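Long-range contacts in alginase (Pseudoalteromonas, PDB 4Q8K), which probably depolymerises the polysaccharide alginate by beta-elimination, as a bacterial alginate lyase of polysaccharide lyase family 18: residues T169-A177 / N185-V193; G320-P328 / C346-V357. One frame throughout, in Å; residues are numbered along the deposited sequence.

How the interactions relate
Interaction 1 closes before interaction 2 opens along the chain, yet their centres lie only about 12 Å apart. Each bridges the two antiparallel sheets of a concanavalin-like beta sandwich. Strands 186-193 and 321-324 are neighbours in one sheet, and strands 169-172 and 355-368 in the other, so the two contacts lie side by side between the layers. Probable backbone hydrogen bonds tie them together within each sheet: Phe172 N to Val357 O, 2.8 Å, and Leu323 N to Trp187 O, 2.9 Å. The helices 174-177 and 340-349 join the packing. Both neighbouring pairs are distant along the chain, and through them the two contacts are joined in both layers.

Interaction 1: T169-A177 / N185-V193; sequences TLVFVPLEA and NGWRHEYKV. With SO4 (sulfate ion), chain D.
The His189 imidazole is wedged against the chain where strand 169-172 runs into the short helix 174-177. Its ND1 accepts the Val173 N-H over 3.0 Å; the donor lies in the ring plane and the bond is nearly straight, 164°. Ala177 CB sits over one face in a CH-pi contact, 3.5 Å from the ring centroid of His189, while the Phe172 ring turns an edge toward the opposite face, planes at 82°. A chi1 of -155° brings the His189 ring beside its own carbonyl carbon, within reach of the Val173 amide. Val173 is the N-cap of the helix, and its O takes the amides of Glu176 and Ala177. With a leucine in place of His189, the Val173 amide would probably lose its in-plane acceptor, and Phe172 and Ala177 the flat ring between them.

This is packing between the layers of a concanavalin-like beta sandwich: strand 169-172 belongs to one sheet, strand 186-193 to the other. The tight part continues at Phe172, whose CD1 is 3.2 Å from His189 O and whose CE1 is 3.6 Å from Tyr191 CD2, the two rings meeting rim to rim almost at right angles. Pro174 CB presses on Trp187 O at 3.5 Å.

The margins are looser: Leu170 CD2 stays 4.1 Å from Tyr191 OH, and partly exposed Leu175 sets CD2 4.1 Å from Trp187 CE3.

On the other side of strand 186-193, Arg188 sets its CB facing away from segment 169-177, and the chain, bent at chi3, grips a sulfate, probably from the crystallisation liquor, edge-on: NH1 to O3 at 2.9 Å, NH2 to O4. Thr181 also binds this anion, and Glu157 forms a salt bridge with Arg188 NH1.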
loop_
_atom_site.group_PDB
_atom_site.type_symbol
_atom_site.label_atom_id
_atom_site.label_comp_id
_atom_site.label_asym_id
_atom_site.label_seq_id
_atom_site.Cartn_x
_atom_site.Cartn_y
_atom_site.Cartn_z
ATOM N N THR A 169 3.835 -6.086 16.540
ATOM C CA THR A 169 4.550 -5.786 15.299
ATOM C C THR A 169 4.021 -6.555 14.090
ATOM O O THR A 169 3.793 -7.760 14.161
ATOM C CB THR A 169 6.050 -6.097 15.440
ATOM O OG1 THR A 169 6.534 -5.616 16.701
ATOM C CG2 THR A 169 6.836 -5.451 14.313
ATOM N N LEU A 170 3.819 -5.846 12.979
ATOM C CA LEU A 170 3.489 -6.485 11.712
ATOM C C LEU A 170 4.649 -6.306 10.739
ATOM O O LEU A 170 5.150 -5.195 10.554
ATOM C CB LEU A 170 2.217 -5.888 11.105
ATOM C CG LEU A 170 0.908 -6.054 11.882
ATOM C CD1 LEU A 170 -0.204 -5.287 11.196
ATOM C CD2 LEU A 170 0.536 -7.526 12.009
ATOM N N VAL A 171 5.084 -7.403 10.131
ATOM C CA VAL A 171 6.159 -7.346 9.142
ATOM C C VAL A 171 5.675 -7.914 7.821
ATOM O O VAL A 171 5.299 -9.081 7.746
ATOM C CB VAL A 171 7.398 -8.135 9.600
ATOM C CG1 VAL A 171 8.348 -8.347 8.424
ATOM C CG2 VAL A 171 8.090 -7.415 10.747
ATOM N N PHE A 172 5.690 -7.087 6.782
ATOM C CA PHE A 172 5.203 -7.494 5.468
ATOM C C PHE A 172 6.370 -7.686 4.513
ATOM O O PHE A 172 7.094 -6.739 4.201
ATOM C CB PHE A 172 4.218 -6.465 4.906
ATOM C CG PHE A 172 3.020 -6.222 5.795
ATOM C CD1 PHE A 172 1.914 -7.060 5.735
ATOM C CD2 PHE A 172 3.008 -5.174 6.698
ATOM C CE1 PHE A 172 0.811 -6.848 6.549
ATOM C CE2 PHE A 172 1.902 -4.960 7.518
ATOM C CZ PHE A 172 0.814 -5.795 7.443
ATOM N N VAL A 173 6.544 -8.925 4.057
ATOM C CA VAL A 173 7.699 -9.306 3.256
ATOM C C VAL A 173 7.246 -10.070 2.014
ATOM O O VAL A 173 7.221 -11.303 2.000
ATOM C CB VAL A 173 8.643 -10.181 4.080
ATOM C CG1 VAL A 173 9.545 -9.315 4.958
ATOM C CG2 VAL A 173 7.831 -11.168 4.941
ATOM N N PRO A 174 6.859 -9.339 0.966
ATOM C CA PRO A 174 6.315 -9.929 -0.260
ATOM C C PRO A 174 7.332 -10.798 -1.019
ATOM O O PRO A 174 6.910 -11.699 -1.744
ATOM C CB PRO A 174 5.911 -8.704 -1.081
ATOM C CG PRO A 174 6.800 -7.610 -0.565
ATOM C CD PRO A 174 6.894 -7.865 0.900
ATOM N N LEU A 175 8.626 -10.555 -0.844
ATOM C CA LEU A 175 9.626 -11.420 -1.477
ATOM C C LEU A 175 9.593 -12.819 -0.881
ATOM O O LEU A 175 10.103 -13.770 -1.484
ATOM C CB LEU A 175 11.036 -10.848 -1.338
ATOM C CG LEU A 175 11.309 -9.500 -2.010
ATOM C CD1 LEU A 175 12.666 -8.968 -1.576
ATOM C CD2 LEU A 175 11.193 -9.593 -3.534
ATOM N N GLU A 176 9.060 -12.949 0.324
ATOM C CA GLU A 176 8.897 -14.243 0.984
ATOM C C GLU A 176 7.467 -14.789 0.845
ATOM O O GLU A 176 7.251 -15.935 0.490
ATOM C CB GLU A 176 9.333 -14.161 2.447
ATOM C CG GLU A 176 10.731 -13.619 2.637
ATOM C CD GLU A 176 11.095 -13.345 4.077
ATOM O OE1 GLU A 176 10.884 -14.240 4.894
ATOM O OE2 GLU A 176 11.594 -12.257 4.413
ATOM N N ALA A 177 6.476 -13.934 1.107
ATOM C CA ALA A 177 5.083 -14.356 0.993
ATOM C C ALA A 177 4.693 -14.624 -0.453
ATOM O O ALA A 177 3.948 -15.567 -0.749
ATOM C CB ALA A 177 4.152 -13.319 1.617
ATOM N N ASN A 185 0.312 -7.206 -10.335
ATOM C CA ASN A 185 1.470 -6.830 -11.104
ATOM C C ASN A 185 2.690 -6.840 -10.190
ATOM O O ASN A 185 3.479 -5.947 -10.150
ATOM C CB ASN A 185 1.236 -5.492 -11.852
ATOM C CG ASN A 185 0.113 -4.666 -11.233
ATOM O OD1 ASN A 185 0.245 -4.211 -10.109
ATOM N ND2 ASN A 185 -1.044 -4.629 -11.893
ATOM N N GLY A 186 2.799 -7.904 -9.431
ATOM C CA GLY A 186 3.909 -8.046 -8.517
ATOM C C GLY A 186 3.647 -9.115 -7.484
ATOM O O GLY A 186 2.904 -10.068 -7.734
ATOM N N TRP A 187 4.272 -8.956 -6.328
ATOM C CA TRP A 187 4.075 -9.862 -5.206
ATOM C C TRP A 187 3.550 -9.041 -4.053
ATOM O O TRP A 187 3.976 -7.905 -3.874
ATOM C CB TRP A 187 5.397 -10.473 -4.783
ATOM C CG TRP A 187 5.747 -11.731 -5.503
ATOM C CD1 TRP A 187 4.912 -12.515 -6.253
ATOM C CD2 TRP A 187 7.033 -12.341 -5.560
ATOM N NE1 TRP A 187 5.606 -13.595 -6.757
ATOM C CE2 TRP A 187 6.907 -13.513 -6.335
ATOM C CE3 TRP A 187 8.277 -12.025 -5.005
ATOM C CZ2 TRP A 187 7.986 -14.350 -6.596
ATOM C CZ3 TRP A 187 9.344 -12.864 -5.251
ATOM C CH2 TRP A 187 9.189 -14.017 -6.037
ATOM N N ARG A 188 2.644 -9.606 -3.262
ATOM C CA ARG A 188 2.121 -8.863 -2.116
ATOM C C ARG A 188 2.134 -9.642 -0.809
ATOM O O ARG A 188 2.148 -10.882 -0.787
ATOM C CB ARG A 188 0.704 -8.337 -2.386
ATOM C CG ARG A 188 -0.382 -9.388 -2.193
ATOM C CD ARG A 188 -1.729 -8.903 -2.680
ATOM N NE ARG A 188 -1.703 -8.540 -4.093
ATOM C CZ ARG A 188 -2.757 -8.127 -4.785
ATOM N NH1 ARG A 188 -3.945 -8.003 -4.199
ATOM N NH2 ARG A 188 -2.623 -7.832 -6.071
ATOM N N HIS A 189 2.126 -8.881 0.278
ATOM C CA HIS A 189 1.902 -9.397 1.619
ATOM C C HIS A 189 1.037 -8.324 2.272
ATOM O O HIS A 189 1.526 -7.236 2.563
ATOM C CB HIS A 189 3.214 -9.535 2.360
ATOM C CG HIS A 189 3.184 -10.557 3.453
ATOM N ND1 HIS A 189 4.207 -10.703 4.357
ATOM C CD2 HIS A 189 2.245 -11.476 3.785
ATOM C CE1 HIS A 189 3.912 -11.685 5.199
ATOM N NE2 HIS A 189 2.731 -12.170 4.871
ATOM N N GLU A 190 -0.243 -8.622 2.484
ATOM C CA GLU A 190 -1.231 -7.567 2.652
ATOM C C GLU A 190 -2.470 -8.043 3.407
ATOM O O GLU A 190 -2.842 -9.224 3.338
ATOM C CB GLU A 190 -1.633 -7.130 1.246
ATOM C CG GLU A 190 -2.564 -5.960 1.115
ATOM C CD GLU A 190 -2.790 -5.634 -0.346
ATOM O OE1 GLU A 190 -3.598 -6.330 -1.006
ATOM O OE2 GLU A 190 -2.140 -4.696 -0.840
ATOM N N TYR A 191 -3.108 -7.115 4.120
ATOM C CA TYR A 191 -4.408 -7.376 4.727
ATOM C C TYR A 191 -5.471 -6.600 3.957
ATOM O O TYR A 191 -5.205 -5.500 3.469
ATOM C CB TYR A 191 -4.431 -6.915 6.183
ATOM C CG TYR A 191 -3.706 -7.803 7.169
ATOM C CD1 TYR A 191 -4.238 -9.030 7.552
ATOM C CD2 TYR A 191 -2.508 -7.399 7.747
ATOM C CE1 TYR A 191 -3.587 -9.826 8.467
ATOM C CE2 TYR A 191 -1.847 -8.190 8.655
ATOM C CZ TYR A 191 -2.393 -9.404 9.015
ATOM O OH TYR A 191 -1.732 -10.197 9.919
ATOM N N LYS A 192 -6.676 -7.158 3.860
ATOM C CA LYS A 192 -7.774 -6.486 3.176
ATOM C C LYS A 192 -9.082 -6.617 3.953
ATOM O O LYS A 192 -9.368 -7.667 4.520
ATOM C CB LYS A 192 -7.956 -7.055 1.766
ATOM C CG LYS A 192 -8.147 -8.571 1.742
ATOM C CD LYS A 192 -8.494 -9.080 0.355
ATOM C CE LYS A 192 -8.667 -10.610 0.377
ATOM N NZ LYS A 192 -9.045 -11.132 -0.972
ATOM N N VAL A 193 -9.878 -5.553 3.985
ATOM C CA VAL A 193 -11.194 -5.657 4.600
ATOM C C VAL A 193 -11.979 -6.765 3.907
ATOM O O VAL A 193 -12.092 -6.788 2.679
ATOM C CB VAL A 193 -11.969 -4.328 4.517
ATOM C CG1 VAL A 193 -13.398 -4.492 5.042
ATOM C CG2 VAL A 193 -11.235 -3.217 5.282
HETATM S S SO4 D . -6.184 -7.275 -7.515
HETATM O O1 SO4 D . -7.348 -7.973 -8.066
HETATM O O2 SO4 D . -6.358 -5.837 -7.724
HETATM O O3 SO4 D . -6.071 -7.592 -6.093
HETATM O O4 SO4 D . -4.985 -7.719 -8.212
#

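Interaction 2: G320-P328 / C346-V357; sequences GNYLQSQDP and CFEDLGITESKV
The Phe347 ring carries Leu323 CD2 over one face, 3.6 Å from the ring centroid in a CH-pi contact, and Gln324 O in its plane at the edge, 3.5 Å from Phe347 CE1. The Trp187 ring also meets it, inclined at about 45°. Helix 340-349 thus packs on the end of strand 321-324 beside the two sheets of the beta sandwich, and a Schellman motif, with Gly351 at positive phi, turns the chain from the helix back toward strand 355-368.

With chi1 at -168° the Leu323 side chain extends toward segment 346-357, and its branches part: CD2 reaches Phe347 and Ile352 CG2, whereas CD1 lies 3.5 Å from Ser355 OG. Beyond the strand, Ser325 centres an inverse gamma turn. Its OG, 3.1 Å from Cys346 CB, is hydrogen-bonded to Cys334 O, next to the Cys334-Cys346 disulfide. Leu350 packs against the extended residues that follow, CD2 3.5 Å from Gln326 O and 4.0 Å from Pro328 CD.

At the other end the Asn321 amide reaches from one sheet to the other. Val357 CG2 presses on it, 3.4 Å from Asn321 ND2, and Thr222 holds the OD1. Asn321 ND2 donates to Ser355 OG over 3.0 Å, the acceptor lying in the amide plane and the N-H...O angle being 170°.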
loop_
_atom_site.group_PDB
_atom_site.type_symbol
_atom_site.label_atom_id
_atom_site.label_comp_id
_atom_site.label_asym_id
_atom_site.label_seq_id
_atom_site.Cartn_x
_atom_site.Cartn_y
_atom_site.Cartn_z
ATOM N N GLY A 320 -0.204 -3.025 3.864
ATOM C CA GLY A 320 0.888 -3.979 3.937
ATOM C C GLY A 320 1.996 -3.603 2.972
ATOM O O GLY A 320 2.487 -2.475 2.970
ATOM N N ASN A 321 2.399 -4.548 2.135
ATOM C CA ASN A 321 3.494 -4.273 1.225
ATOM C C ASN A 321 3.196 -4.997 -0.072
ATOM O O ASN A 321 3.351 -6.222 -0.162
ATOM C CB ASN A 321 4.815 -4.725 1.863
ATOM C CG ASN A 321 6.021 -4.508 0.960
ATOM O OD1 ASN A 321 5.883 -4.153 -0.207
ATOM N ND2 ASN A 321 7.207 -4.751 1.499
ATOM N N TYR A 322 2.704 -4.240 -1.050
ATOM C CA TYR A 322 2.416 -4.760 -2.380
ATOM C C TYR A 322 3.508 -4.279 -3.332
ATOM O O TYR A 322 3.433 -3.179 -3.869
ATOM C CB TYR A 322 1.052 -4.244 -2.821
ATOM C CG TYR A 322 0.553 -4.705 -4.167
ATOM C CD1 TYR A 322 1.244 -5.647 -4.922
ATOM C CD2 TYR A 322 -0.619 -4.179 -4.695
ATOM C CE1 TYR A 322 0.771 -6.056 -6.152
ATOM C CE2 TYR A 322 -1.100 -4.580 -5.932
ATOM C CZ TYR A 322 -0.393 -5.521 -6.655
ATOM O OH TYR A 322 -0.865 -5.928 -7.883
ATOM N N LEU A 323 4.522 -5.122 -3.529
ATOM C CA LEU A 323 5.704 -4.788 -4.325
ATOM C C LEU A 323 5.411 -4.816 -5.828
ATOM O O LEU A 323 4.941 -5.825 -6.365
ATOM C CB LEU A 323 6.838 -5.763 -3.985
ATOM C CG LEU A 323 8.259 -5.461 -4.482
ATOM C CD1 LEU A 323 8.812 -4.208 -3.813
ATOM C CD2 LEU A 323 9.169 -6.672 -4.224
ATOM N N GLN A 324 5.682 -3.690 -6.489
ATOM C CA GLN A 324 5.311 -3.469 -7.878
ATOM C C GLN A 324 6.421 -3.940 -8.811
ATOM O O GLN A 324 7.579 -3.578 -8.624
ATOM C CB GLN A 324 5.059 -1.976 -8.115
ATOM C CG GLN A 324 3.982 -1.374 -7.202
ATOM C CD GLN A 324 2.607 -1.986 -7.447
ATOM O OE1 GLN A 324 2.067 -2.697 -6.593
ATOM N NE2 GLN A 324 2.033 -1.704 -8.612
ATOM N N SER A 325 6.065 -4.745 -9.811
ATOM C CA SER A 325 7.062 -5.235 -10.762
ATOM C C SER A 325 7.203 -4.223 -11.891
ATOM O O SER A 325 6.490 -4.290 -12.886
ATOM C CB SER A 325 6.666 -6.608 -11.311
ATOM O OG SER A 325 7.696 -7.141 -12.130
ATOM N N GLN A 326 8.117 -3.272 -11.712
ATOM C CA GLN A 326 8.247 -2.136 -12.624
ATOM C C GLN A 326 9.690 -1.636 -12.649
ATOM O O GLN A 326 10.362 -1.567 -11.613
ATOM C CB GLN A 326 7.285 -1.007 -12.198
ATOM C CG GLN A 326 7.103 0.110 -13.217
ATOM C CD GLN A 326 6.199 1.220 -12.691
ATOM O OE1 GLN A 326 5.440 1.828 -13.442
ATOM N NE2 GLN A 326 6.276 1.474 -11.398
ATOM N N ASP A 327 10.179 -1.313 -13.842
ATOM C CA ASP A 327 11.509 -0.736 -13.989
ATOM C C ASP A 327 11.446 0.690 -13.441
ATOM O O ASP A 327 10.566 1.445 -13.825
ATOM C CB ASP A 327 11.891 -0.699 -15.466
ATOM C CG ASP A 327 13.362 -0.405 -15.681
ATOM O OD1 ASP A 327 13.812 0.710 -15.324
ATOM O OD2 ASP A 327 14.071 -1.299 -16.208
ATOM N N PRO A 328 12.367 1.054 -12.535
ATOM C CA PRO A 328 12.297 2.396 -11.938
ATOM C C PRO A 328 12.745 3.510 -12.887
ATOM O O PRO A 328 12.352 4.661 -12.693
ATOM C CB PRO A 328 13.249 2.294 -10.742
ATOM C CG PRO A 328 14.237 1.240 -11.154
ATOM C CD PRO A 328 13.423 0.234 -11.925
ATOM N N CYS A 346 11.544 -10.988 -12.504
ATOM C CA CYS A 346 11.552 -9.529 -12.542
ATOM C C CYS A 346 12.279 -8.928 -11.339
ATOM O O CYS A 346 13.154 -8.080 -11.497
ATOM C CB CYS A 346 10.125 -9.006 -12.610
ATOM S SG CYS A 346 9.349 -9.248 -14.197
ATOM N N PHE A 347 11.920 -9.362 -10.134
ATOM C CA PHE A 347 12.522 -8.787 -8.937
ATOM C C PHE A 347 14.010 -9.103 -8.847
ATOM O O PHE A 347 14.792 -8.298 -8.346
ATOM C CB PHE A 347 11.753 -9.180 -7.669
ATOM C CG PHE A 347 10.375 -8.579 -7.602
ATOM C CD1 PHE A 347 10.200 -7.213 -7.772
ATOM C CD2 PHE A 347 9.255 -9.380 -7.402
ATOM C CE1 PHE A 347 8.931 -6.653 -7.724
ATOM C CE2 PHE A 347 7.992 -8.834 -7.354
ATOM C CZ PHE A 347 7.825 -7.464 -7.511
ATOM N N GLU A 348 14.409 -10.266 -9.350
ATOM C CA GLU A 348 15.826 -10.586 -9.412
ATOM C C GLU A 348 16.557 -9.597 -10.314
ATOM O O GLU A 348 17.574 -9.027 -9.921
ATOM C CB GLU A 348 16.024 -12.024 -9.897
ATOM C CG GLU A 348 15.729 -13.051 -8.825
ATOM C CD GLU A 348 15.847 -14.476 -9.343
ATOM O OE1 GLU A 348 15.800 -15.410 -8.517
ATOM O OE2 GLU A 348 15.990 -14.651 -10.573
ATOM N N ASP A 349 16.021 -9.391 -11.511
ATOM C CA ASP A 349 16.648 -8.535 -12.513
ATOM C C ASP A 349 16.610 -7.069 -12.086
ATOM O O ASP A 349 17.522 -6.298 -12.402
ATOM C CB ASP A 349 15.961 -8.708 -13.872
ATOM C CG ASP A 349 16.201 -10.092 -14.487
ATOM O OD1 ASP A 349 16.933 -10.903 -13.891
ATOM O OD2 ASP A 349 15.664 -10.344 -15.584
ATOM N N LEU A 350 15.558 -6.700 -11.357
ATOM C CA LEU A 350 15.406 -5.331 -10.859
ATOM C C LEU A 350 16.300 -5.066 -9.664
ATOM O O LEU A 350 16.377 -3.935 -9.177
ATOM C CB LEU A 350 13.953 -5.058 -10.461
ATOM C CG LEU A 350 12.938 -5.011 -11.596
ATOM C CD1 LEU A 350 11.536 -5.226 -11.041
ATOM C CD2 LEU A 350 13.042 -3.697 -12.360
ATOM N N GLY A 351 16.970 -6.104 -9.180
ATOM C CA GLY A 351 17.812 -5.984 -8.009
ATOM C C GLY A 351 17.047 -5.746 -6.712
ATOM O O GLY A 351 17.598 -5.180 -5.759
ATOM N N ILE A 352 15.785 -6.171 -6.664
ATOM C CA ILE A 352 15.022 -6.046 -5.420
ATOM C C ILE A 352 15.169 -7.310 -4.575
ATOM O O ILE A 352 14.472 -8.293 -4.792
ATOM C CB ILE A 352 13.537 -5.743 -5.659
ATOM C CG1 ILE A 352 13.376 -4.558 -6.613
ATOM C CG2 ILE A 352 12.855 -5.462 -4.332
ATOM C CD1 ILE A 352 14.135 -3.339 -6.195
ATOM N N THR A 353 16.103 -7.272 -3.630
ATOM C CA THR A 353 16.393 -8.412 -2.765
ATOM C C THR A 353 15.965 -8.142 -1.332
ATOM O O THR A 353 16.063 -9.020 -0.475
ATOM C CB THR A 353 17.901 -8.762 -2.763
ATOM O OG1 THR A 353 18.662 -7.608 -2.373
ATOM C CG2 THR A 353 18.354 -9.229 -4.146
ATOM N N GLU A 354 15.510 -6.916 -1.074
ATOM C CA GLU A 354 15.023 -6.539 0.244
ATOM C C GLU A 354 13.771 -5.701 0.061
ATOM O O GLU A 354 13.758 -4.772 -0.737
ATOM C CB GLU A 354 16.086 -5.735 1.009
ATOM C CG GLU A 354 15.729 -5.419 2.459
ATOM C CD GLU A 354 16.721 -4.470 3.120
ATOM O OE1 GLU A 354 16.983 -4.634 4.326
ATOM O OE2 GLU A 354 17.233 -3.553 2.437
ATOM N N SER A 355 12.708 -6.054 0.777
ATOM C CA SER A 355 11.496 -5.236 0.802
ATOM C C SER A 355 10.671 -5.611 2.022
ATOM O O SER A 355 9.835 -6.516 1.972
ATOM C CB SER A 355 10.667 -5.403 -0.467
ATOM O OG SER A 355 9.516 -4.553 -0.430
ATOM N N LYS A 356 10.933 -4.915 3.120
ATOM C CA LYS A 356 10.306 -5.225 4.388
ATOM C C LYS A 356 9.626 -3.981 4.935
ATOM O O LYS A 356 10.291 -2.997 5.261
ATOM C CB LYS A 356 11.348 -5.728 5.391
ATOM C CG LYS A 356 10.763 -6.052 6.762
ATOM C CD LYS A 356 11.846 -6.340 7.782
ATOM C CE LYS A 356 12.551 -7.652 7.468
ATOM N NZ LYS A 356 13.458 -8.070 8.573
ATOM N N VAL A 357 8.301 -4.032 5.018
ATOM C CA VAL A 357 7.532 -2.965 5.659
ATOM C C VAL A 357 7.121 -3.414 7.068
ATOM O O VAL A 357 6.419 -4.413 7.234
ATOM C CB VAL A 357 6.295 -2.560 4.831
ATOM C CG1 VAL A 357 5.446 -1.521 5.579
ATOM C CG2 VAL A 357 6.720 -2.003 3.476
#